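Local coordinates for intracellular protein transport protein USO1 (Saccharomyces cerevisiae S288c, PDB 6LSU) that is required for protein transport from the endoplasmic reticulum to the Golgi, and is represented here by its globular head region, at residues Leu213-Val218 with Cys256-Asn261; Asp294-Trp299 with Phe347-Lys352; Ile624-Thr629 with Ile667-Lys672. All coordinates share one frame; numbering follows the deposited sequence.

Interaction 1: Leu213-Val218 with Cys256-Asn261; sequences LLMAVV and CLSLIN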
loop_
_atom_site.group_PDB
_atom_site.type_symbol
_atom_site.label_atom_id
_atom_site.label_comp_id
_atom_site.label_asym_id
_atom_site.label_seq_id
_atom_site.Cartn_x
_atom_site.Cartn_y
_atom_site.Cartn_z
ATOM N N LEU A 213 -21.664 12.285 -1.446
ATOM C CA LEU A 213 -22.822 11.421 -1.806
ATOM C C LEU A 213 -22.352 10.622 -3.025
ATOM O O LEU A 213 -22.585 9.375 -3.123
ATOM C CB LEU A 213 -24.071 12.274 -2.060
ATOM C CG LEU A 213 -25.287 11.535 -2.626
ATOM C CD1 LEU A 213 -25.761 10.461 -1.676
ATOM C CD2 LEU A 213 -26.460 12.473 -2.951
ATOM N N LEU A 214 -21.625 11.289 -3.916
ATOM C CA LEU A 214 -21.102 10.559 -5.087
ATOM C C LEU A 214 -20.174 9.434 -4.607
ATOM O O LEU A 214 -20.255 8.330 -5.155
ATOM C CB LEU A 214 -20.416 11.578 -5.988
ATOM C CG LEU A 214 -21.387 12.353 -6.867
ATOM C CD1 LEU A 214 -20.733 13.603 -7.422
ATOM C CD2 LEU A 214 -21.886 11.463 -8.005
ATOM N N MET A 215 -19.319 9.691 -3.604
ATOM C CA MET A 215 -18.442 8.631 -3.061
ATOM C C MET A 215 -19.299 7.436 -2.631
ATOM O O MET A 215 -18.909 6.300 -2.964
ATOM C CB MET A 215 -17.651 9.108 -1.844
ATOM C CG MET A 215 -16.402 9.900 -2.173
ATOM S SD MET A 215 -15.743 10.664 -0.669
ATOM C CE MET A 215 -15.561 9.139 0.254
ATOM N N ALA A 216 -20.361 7.670 -1.873
ATOM C CA ALA A 216 -21.283 6.662 -1.303
ATOM C C ALA A 216 -21.935 5.860 -2.399
ATOM O O ALA A 216 -22.059 4.672 -2.257
ATOM C CB ALA A 216 -22.366 7.324 -0.503
ATOM N N VAL A 217 -22.347 6.510 -3.460
ATOM C CA VAL A 217 -23.215 5.875 -4.475
ATOM C C VAL A 217 -22.345 5.007 -5.418
ATOM O O VAL A 217 -22.775 3.839 -5.714
ATOM C CB VAL A 217 -24.059 6.945 -5.190
ATOM C CG1 VAL A 217 -24.569 6.453 -6.511
ATOM C CG2 VAL A 217 -25.217 7.371 -4.312
ATOM N N VAL A 218 -21.187 5.512 -5.871
ATOM C CA VAL A 218 -20.292 4.766 -6.813
ATOM C C VAL A 218 -19.553 3.630 -6.085
ATOM O O VAL A 218 -19.129 2.726 -6.762
ATOM C CB VAL A 218 -19.242 5.645 -7.524
ATOM C CG1 VAL A 218 -19.803 6.941 -8.067
ATOM C CG2 VAL A 218 -18.058 5.946 -6.630
ATOM N N CYS A 256 -12.364 14.581 -3.178
ATOM C CA CYS A 256 -12.201 14.550 -4.652
ATOM C C CYS A 256 -11.318 13.375 -5.034
ATOM O O CYS A 256 -11.822 12.516 -5.851
ATOM C CB CYS A 256 -11.612 15.847 -5.179
ATOM S SG CYS A 256 -12.818 17.186 -5.160
ATOM N N LEU A 257 -10.128 13.263 -4.417
ATOM C CA LEU A 257 -9.205 12.139 -4.728
ATOM C C LEU A 257 -9.889 10.801 -4.382
ATOM O O LEU A 257 -9.796 9.855 -5.160
ATOM C CB LEU A 257 -7.863 12.338 -4.005
ATOM C CG LEU A 257 -7.086 13.590 -4.418
ATOM C CD1 LEU A 257 -6.112 13.997 -3.334
ATOM C CD2 LEU A 257 -6.390 13.371 -5.745
ATOM N N SER A 258 -10.556 10.737 -3.243
ATOM C CA SER A 258 -11.192 9.507 -2.715
ATOM C C SER A 258 -12.270 9.058 -3.712
ATOM O O SER A 258 -12.428 7.840 -3.973
ATOM C CB SER A 258 -11.771 9.771 -1.378
ATOM O OG SER A 258 -11.446 8.716 -0.509
ATOM N N LEU A 259 -13.006 10.031 -4.259
ATOM C CA LEU A 259 -14.046 9.746 -5.268
ATOM C C LEU A 259 -13.368 9.294 -6.577
ATOM O O LEU A 259 -13.766 8.237 -7.129
ATOM C CB LEU A 259 -14.956 10.972 -5.450
ATOM C CG LEU A 259 -15.944 10.851 -6.598
ATOM C CD1 LEU A 259 -16.810 9.608 -6.411
ATOM C CD2 LEU A 259 -16.776 12.116 -6.739
ATOM N N ILE A 260 -12.329 9.988 -7.045
ATOM C CA ILE A 260 -11.576 9.490 -8.234
ATOM C C ILE A 260 -11.149 8.048 -7.974
ATOM O O ILE A 260 -11.189 7.248 -8.925
ATOM C CB ILE A 260 -10.374 10.378 -8.576
ATOM C CG1 ILE A 260 -10.768 11.804 -8.895
ATOM C CG2 ILE A 260 -9.600 9.770 -9.749
ATOM C CD1 ILE A 260 -9.572 12.651 -9.392
ATOM N N ASN A 261 -10.743 7.732 -6.753
ATOM C CA ASN A 261 -10.257 6.383 -6.412
ATOM C C ASN A 261 -11.408 5.394 -6.573
ATOM O O ASN A 261 -11.187 4.377 -7.223
ATOM C CB ASN A 261 -9.614 6.370 -5.014
ATOM C CG ASN A 261 -9.015 5.029 -4.666
ATOM O OD1 ASN A 261 -9.757 4.052 -4.494
ATOM N ND2 ASN A 261 -7.696 4.983 -4.593
#
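Leu259 packs against Leu214, Met215 and Val218 in a buried, apolar helix-to-helix contact that joins ARM 3, through helix 204-218, to ARM 4, through helix 251-264. The two short segments run nearly parallel, with 18° between their N-to-C directions and 9.3 Å between their axes at closest approach. Side-by-side helices of this kind are what the armadillo fold builds when consecutive repeats stack. The backbones come near each other at Met215 and Leu259, whose CA atoms are 5.0 Å apart. Leu259 has the largest share of any residue and takes part in three of the four residue contacts, because its CG stands trans to the backbone N (chi1 172°), which sends both methyls across the interface. Its CD1 lies over the backbone of the facing helix, 3.8 Å from Leu214 C, and meets Val218 CG2 at 3.9 Å; these two side chains approach at roughly a right angle. Both methyls lie against Leu214 near its CB, Leu259 CD2 being the nearer at 3.8 Å. Met215 gives the largest share from helix 204-218. Its CG sits 3.7 Å from Leu259 CB. Met215 SD lies 4.1 Å from Ser258 CB, and the bend at chi3 (57°) turns the terminal CE to the same carbon. Ser258 is thus met here through its methylene carbon. In total 231 Å² is buried between the segments, by van der Waals packing alone. Around this seam, Tyr117 from a loop touches both Met215 and Ser258, while Leu237 of helix 233-244 packs on Leu259. Beyond the two helices the layering continues: Leu213 reaches Leu170 of helix 160-174, and Leu257 lies against Thr309 of helix 301-317.

Interaction 2: Asp294-Trp299 with Phe347-Lys352; sequences DEVFFW and FHNIPK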
loop_
_atom_site.group_PDB
_atom_site.type_symbol
_atom_site.label_atom_id
_atom_site.label_comp_id
_atom_site.label_asym_id
_atom_site.label_seq_id
_atom_site.Cartn_x
_atom_site.Cartn_y
_atom_site.Cartn_z
ATOM N N ASP A 294 11.320 27.230 -5.253
ATOM C CA ASP A 294 10.674 28.488 -4.776
ATOM C C ASP A 294 10.362 28.424 -3.284
ATOM O O ASP A 294 10.981 29.168 -2.533
ATOM C CB ASP A 294 9.381 28.802 -5.531
ATOM C CG ASP A 294 9.601 29.674 -6.749
ATOM O OD1 ASP A 294 10.757 29.788 -7.173
ATOM O OD2 ASP A 294 8.607 30.233 -7.255
ATOM N N GLU A 295 9.394 27.613 -2.875
ATOM C CA GLU A 295 8.983 27.506 -1.445
ATOM C C GLU A 295 9.530 26.188 -0.895
ATOM O O GLU A 295 10.017 25.364 -1.714
ATOM C CB GLU A 295 7.460 27.505 -1.266
ATOM C CG GLU A 295 6.693 28.172 -2.397
ATOM C CD GLU A 295 5.681 27.290 -3.106
ATOM O OE1 GLU A 295 4.588 27.804 -3.445
ATOM O OE2 GLU A 295 5.992 26.101 -3.344
ATOM N N VAL A 296 9.488 26.037 0.435
ATOM C CA VAL A 296 9.692 24.704 1.052
ATOM C C VAL A 296 8.305 24.168 1.399
ATOM O O VAL A 296 7.675 24.626 2.363
ATOM C CB VAL A 296 10.617 24.741 2.275
ATOM C CG1 VAL A 296 10.876 23.326 2.793
ATOM C CG2 VAL A 296 11.893 25.479 1.969
ATOM N N PHE A 297 7.814 23.255 0.588
ATOM C CA PHE A 297 6.468 22.684 0.784
ATOM C C PHE A 297 6.280 22.255 2.252
ATOM O O PHE A 297 7.167 21.599 2.872
ATOM C CB PHE A 297 6.243 21.537 -0.183
ATOM C CG PHE A 297 4.818 21.049 -0.190
ATOM C CD1 PHE A 297 3.867 21.645 -1.018
ATOM C CD2 PHE A 297 4.425 20.021 0.645
ATOM C CE1 PHE A 297 2.582 21.143 -1.084
ATOM C CE2 PHE A 297 3.126 19.566 0.611
ATOM C CZ PHE A 297 2.209 20.119 -0.242
ATOM N N PHE A 298 5.140 22.687 2.817
ATOM C CA PHE A 298 4.781 22.453 4.230
ATOM C C PHE A 298 3.959 21.172 4.323
ATOM O O PHE A 298 2.950 21.016 3.637
ATOM C CB PHE A 298 4.001 23.608 4.830
ATOM C CG PHE A 298 3.553 23.263 6.223
ATOM C CD1 PHE A 298 4.496 23.090 7.224
ATOM C CD2 PHE A 298 2.212 23.032 6.511
ATOM C CE1 PHE A 298 4.096 22.762 8.508
ATOM C CE2 PHE A 298 1.819 22.646 7.782
ATOM C CZ PHE A 298 2.761 22.535 8.779
ATOM N N TRP A 299 4.457 20.236 5.117
ATOM C CA TRP A 299 3.956 18.851 5.202
ATOM C C TRP A 299 3.192 18.736 6.519
ATOM O O TRP A 299 3.609 19.335 7.502
ATOM C CB TRP A 299 5.088 17.834 5.062
ATOM C CG TRP A 299 5.489 17.570 3.633
ATOM C CD1 TRP A 299 6.658 17.940 3.043
ATOM C CD2 TRP A 299 4.731 16.868 2.614
ATOM N NE1 TRP A 299 6.689 17.501 1.763
ATOM C CE2 TRP A 299 5.506 16.883 1.446
ATOM C CE3 TRP A 299 3.467 16.293 2.556
ATOM C CZ2 TRP A 299 5.081 16.305 0.246
ATOM C CZ3 TRP A 299 3.027 15.728 1.377
ATOM C CH2 TRP A 299 3.823 15.739 0.236
ATOM N N PHE A 347 13.496 13.144 -3.249
ATOM C CA PHE A 347 13.664 14.559 -2.866
ATOM C C PHE A 347 13.852 14.580 -1.359
ATOM O O PHE A 347 13.267 13.694 -0.630
ATOM C CB PHE A 347 12.419 15.323 -3.295
ATOM C CG PHE A 347 12.424 16.827 -3.153
ATOM C CD1 PHE A 347 13.265 17.622 -3.923
ATOM C CD2 PHE A 347 11.474 17.460 -2.353
ATOM C CE1 PHE A 347 13.220 19.011 -3.814
ATOM C CE2 PHE A 347 11.436 18.843 -2.240
ATOM C CZ PHE A 347 12.298 19.621 -2.978
ATOM N N HIS A 348 14.525 15.618 -0.882
ATOM C CA HIS A 348 14.898 15.676 0.545
ATOM C C HIS A 348 13.649 15.967 1.400
ATOM O O HIS A 348 13.529 15.364 2.480
ATOM C CB HIS A 348 16.078 16.642 0.739
ATOM C CG HIS A 348 15.747 18.055 0.448
ATOM N ND1 HIS A 348 15.838 18.586 -0.837
ATOM C CD2 HIS A 348 15.253 19.026 1.257
ATOM C CE1 HIS A 348 15.456 19.853 -0.810
ATOM N NE2 HIS A 348 15.108 20.153 0.477
ATOM N N ASN A 349 12.797 16.903 0.978
ATOM C CA ASN A 349 11.673 17.397 1.827
ATOM C C ASN A 349 10.429 16.563 1.497
ATOM O O ASN A 349 9.539 17.089 0.853
ATOM C CB ASN A 349 11.467 18.898 1.642
ATOM C CG ASN A 349 10.293 19.434 2.422
ATOM O OD1 ASN A 349 10.211 19.208 3.627
ATOM N ND2 ASN A 349 9.400 20.150 1.734
ATOM N N ILE A 350 10.465 15.268 1.850
ATOM C CA ILE A 350 9.353 14.292 1.671
ATOM C C ILE A 350 9.195 13.473 2.948
ATOM O O ILE A 350 10.172 12.834 3.378
ATOM C CB ILE A 350 9.611 13.358 0.492
ATOM C CG1 ILE A 350 9.643 14.116 -0.829
ATOM C CG2 ILE A 350 8.587 12.222 0.492
ATOM C CD1 ILE A 350 8.351 14.746 -1.208
ATOM N N PRO A 351 7.996 13.449 3.568
ATOM C CA PRO A 351 7.743 12.598 4.722
ATOM C C PRO A 351 8.026 11.091 4.522
ATOM O O PRO A 351 7.869 10.604 3.471
ATOM C CB PRO A 351 6.243 12.835 4.984
ATOM C CG PRO A 351 6.020 14.276 4.488
ATOM C CD PRO A 351 6.834 14.274 3.207
ATOM N N LYS A 352 8.487 10.426 5.587
ATOM C CA LYS A 352 8.811 8.987 5.680
ATOM C C LYS A 352 7.614 8.152 5.216
ATOM O O LYS A 352 7.796 7.151 4.562
ATOM C CB LYS A 352 9.191 8.640 7.121
ATOM C CG LYS A 352 10.434 9.390 7.596
ATOM C CD LYS A 352 10.932 9.058 8.998
ATOM C CE LYS A 352 12.196 9.838 9.334
ATOM N NZ LYS A 352 12.628 9.636 10.747
#
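Asn349 and Trp299 are joined by polar and ring contacts where the loop before helix 301-317, in ARM 5, meets the loop before helix 354-366, in ARM 6. Two hydrogen bonds carry the polar part. Asn349 CG is anti to the backbone N (chi1 177°), which extends the amide toward Phe297 O. Its ND2 donates to Phe297 O at 2.9 Å, nearly straight at 168°; the donor lies in the carbonyl plane on a lone pair, and the acceptor is almost in the amide plane. In return Trp299 NE1 donates to Asn349 O at 3.0 Å, a more bent bond whose donor sits above the carbonyl plane. Asn349, the centre of an inverse gamma turn, therefore gives through its side chain and accepts through its backbone.

A CH-pi contact makes up the aromatic part: Pro351 CD stands 3.3 Å from the centroid of the five-membered ring of Trp299, only 8° off the ring normal. Phe297 CD2 lies over the opposite indole face toward its rim, leaving the ring between proline and phenylalanine. Among purely apolar contacts, Ile350 CD1 approaches Trp299 CZ2 obliquely at 3.9 Å. A leucine in place of Trp299 would probably leave Asn349 O without its indole donor and Pro351 without an aromatic face to pack on. The paired bonds probably fix how the loops sit against each other, and Pro351 and Phe297 on opposite faces are likely to limit the tilt of the indole.

Interaction 3: Ile624-Thr629 with Ile667-Lys672; sequences IKCLVT and IKQFKK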
loop_
_atom_site.group_PDB
_atom_site.type_symbol
_atom_site.label_atom_id
_atom_site.label_comp_id
_atom_site.label_asym_id
_atom_site.label_seq_id
_atom_site.Cartn_x
_atom_site.Cartn_y
_atom_site.Cartn_z
ATOM N N ILE A 624 21.031 -21.307 13.754
ATOM C CA ILE A 624 22.371 -21.468 13.129
ATOM C C ILE A 624 22.754 -22.955 13.071
ATOM O O ILE A 624 23.161 -23.456 12.000
ATOM C CB ILE A 624 23.461 -20.708 13.878
ATOM C CG1 ILE A 624 23.119 -19.240 14.131
ATOM C CG2 ILE A 624 24.737 -20.868 13.088
ATOM C CD1 ILE A 624 22.836 -18.467 12.875
ATOM N N LYS A 625 22.629 -23.655 14.194
ATOM C CA LYS A 625 23.084 -25.056 14.261
ATOM C C LYS A 625 22.379 -25.821 13.140
ATOM O O LYS A 625 23.093 -26.537 12.398
ATOM C CB LYS A 625 22.930 -25.556 15.700
ATOM C CG LYS A 625 22.583 -27.021 15.908
ATOM C CD LYS A 625 22.465 -27.327 17.382
ATOM C CE LYS A 625 21.428 -28.383 17.705
ATOM N NZ LYS A 625 21.166 -28.432 19.169
ATOM N N CYS A 626 21.066 -25.659 12.959
ATOM C CA CYS A 626 20.327 -26.424 11.907
ATOM C C CYS A 626 20.735 -25.916 10.499
ATOM O O CYS A 626 20.811 -26.732 9.540
ATOM C CB CYS A 626 18.817 -26.357 12.117
ATOM S SG CYS A 626 18.225 -27.005 13.724
ATOM N N LEU A 627 21.025 -24.613 10.346
ATOM C CA LEU A 627 21.345 -24.035 9.016
ATOM C C LEU A 627 22.718 -24.515 8.566
ATOM O O LEU A 627 22.833 -24.944 7.341
ATOM C CB LEU A 627 21.263 -22.505 9.055
ATOM C CG LEU A 627 19.842 -21.950 8.953
ATOM C CD1 LEU A 627 19.861 -20.420 8.962
ATOM C CD2 LEU A 627 19.161 -22.493 7.707
ATOM N N VAL A 628 23.704 -24.460 9.479
ATOM C CA VAL A 628 25.033 -25.106 9.282
ATOM C C VAL A 628 24.806 -26.571 8.903
ATOM O O VAL A 628 25.411 -27.013 7.972
ATOM C CB VAL A 628 25.971 -25.008 10.498
ATOM C CG1 VAL A 628 27.216 -25.847 10.247
ATOM C CG2 VAL A 628 26.384 -23.574 10.780
ATOM N N THR A 629 23.992 -27.302 9.643
ATOM C CA THR A 629 23.765 -28.754 9.394
ATOM C C THR A 629 23.187 -28.880 7.990
ATOM O O THR A 629 23.651 -29.730 7.226
ATOM C CB THR A 629 22.820 -29.371 10.427
ATOM O OG1 THR A 629 23.335 -29.053 11.720
ATOM C CG2 THR A 629 22.595 -30.856 10.216
ATOM N N ILE A 667 16.952 -30.986 10.676
ATOM C CA ILE A 667 16.095 -30.476 9.563
ATOM C C ILE A 667 14.647 -30.345 10.060
ATOM O O ILE A 667 14.023 -29.297 9.798
ATOM C CB ILE A 667 16.205 -31.378 8.320
ATOM C CG1 ILE A 667 17.617 -31.361 7.734
ATOM C CG2 ILE A 667 15.149 -31.007 7.284
ATOM C CD1 ILE A 667 18.406 -30.108 8.030
ATOM N N LYS A 668 14.126 -31.384 10.708
ATOM C CA LYS A 668 12.755 -31.404 11.276
ATOM C C LYS A 668 12.673 -30.348 12.380
ATOM O O LYS A 668 11.627 -29.742 12.512
ATOM C CB LYS A 668 12.404 -32.795 11.814
ATOM C CG LYS A 668 10.923 -33.038 12.078
ATOM C CD LYS A 668 10.485 -34.467 11.808
ATOM C CE LYS A 668 8.977 -34.624 11.780
ATOM N NZ LYS A 668 8.572 -35.792 10.963
ATOM N N GLN A 669 13.750 -30.111 13.129
ATOM C CA GLN A 669 13.681 -29.194 14.292
ATOM C C GLN A 669 13.676 -27.762 13.772
ATOM O O GLN A 669 13.140 -26.869 14.495
ATOM C CB GLN A 669 14.821 -29.375 15.295
ATOM C CG GLN A 669 14.709 -28.379 16.447
ATOM C CD GLN A 669 15.594 -28.643 17.641
ATOM O OE1 GLN A 669 16.822 -28.684 17.531
ATOM N NE2 GLN A 669 14.964 -28.768 18.808
ATOM N N PHE A 670 14.264 -27.541 12.590
ATOM C CA PHE A 670 14.393 -26.206 11.947
ATOM C C PHE A 670 13.011 -25.695 11.514
ATOM O O PHE A 670 12.710 -24.508 11.755
ATOM C CB PHE A 670 15.341 -26.275 10.745
ATOM C CG PHE A 670 15.451 -24.991 9.962
ATOM C CD1 PHE A 670 16.121 -23.894 10.486
ATOM C CD2 PHE A 670 14.818 -24.860 8.737
ATOM C CE1 PHE A 670 16.214 -22.712 9.768
ATOM C CE2 PHE A 670 14.899 -23.672 8.031
ATOM C CZ PHE A 670 15.616 -22.608 8.534
ATOM N N LYS A 671 12.231 -26.568 10.870
ATOM C CA LYS A 671 10.833 -26.296 10.452
ATOM C C LYS A 671 10.002 -25.950 11.695
ATOM O O LYS A 671 9.338 -24.906 11.661
ATOM C CB LYS A 671 10.254 -27.480 9.656
ATOM C CG LYS A 671 9.077 -27.149 8.739
ATOM C CD LYS A 671 8.385 -25.813 9.072
ATOM C CE LYS A 671 7.112 -25.512 8.300
ATOM N NZ LYS A 671 7.382 -25.018 6.927
ATOM N N LYS A 672 10.065 -26.739 12.776
ATOM C CA LYS A 672 9.049 -26.675 13.872
ATOM C C LYS A 672 9.490 -25.827 15.075
ATOM O O LYS A 672 8.601 -25.338 15.747
ATOM C CB LYS A 672 8.661 -28.065 14.385
ATOM C CG LYS A 672 8.523 -29.168 13.341
ATOM C CD LYS A 672 7.416 -28.991 12.306
ATOM C CE LYS A 672 6.025 -28.755 12.873
ATOM N NZ LYS A 672 5.570 -27.356 12.679
#
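Cys626 and Leu627 meet Phe670 where helix 622-637, largely in ARM 10, packs against helix 660-673 in the armadillo-like helical head. The short segments have 133° between their N-to-C directions, closer to antiparallel than parallel, with their axes 9.2 Å apart, and bury 284 Å². At the crossing Cys626 CB lies 3.7 Å from Phe670 CB. With CG trans to the backbone N (chi1 175°), the phenyl group extends across the facing helix, round from Cys626 to Leu627, whose CD2 comes obliquely to within 3.6 Å of Phe670 CE1 and about as near to CZ. Ile667 CD1 approaches Cys626 O, and Gln669 OE1 approaches Cys626 SG, each only at 4.4 Å.

In the next shell, Phe676 stacks on the Phe670 ring and Phe709 meets it edge-to-face, so aromatic groups beyond the two helices also hold the phenyl group. Leu627 is backed by Leu583 and Ile587 of helix 577-590. One turn of the first helix is reinforced by a side chain: Lys625 O accepts hydrogen bonds from both Thr629 N, at 3.0 Å, and Thr629 OG1, at 2.6 Å, the two donors reaching it from opposite faces of the carbonyl plane.

From the N terminus the three contacts close one after another, none enclosing or crossing another. Interaction 1 closes a loop of 37 intervening residues and ties ARM 3 to ARM 4. Interaction 2 spans 47 residues and ties ARM 5 to ARM 6 through interhelical loops, its centre 28 Å from that of interaction 1. The two do not touch, but helix 301-317 packs against side chains from both, linking these successive repeats. Interaction 3 again spans 37 residues, joining ARM 10 to helix 660-673; its centre lies 52 Å from that of interaction 1, on the opposite side of the chain's centre. All three bridge neighbouring parts of the helical array.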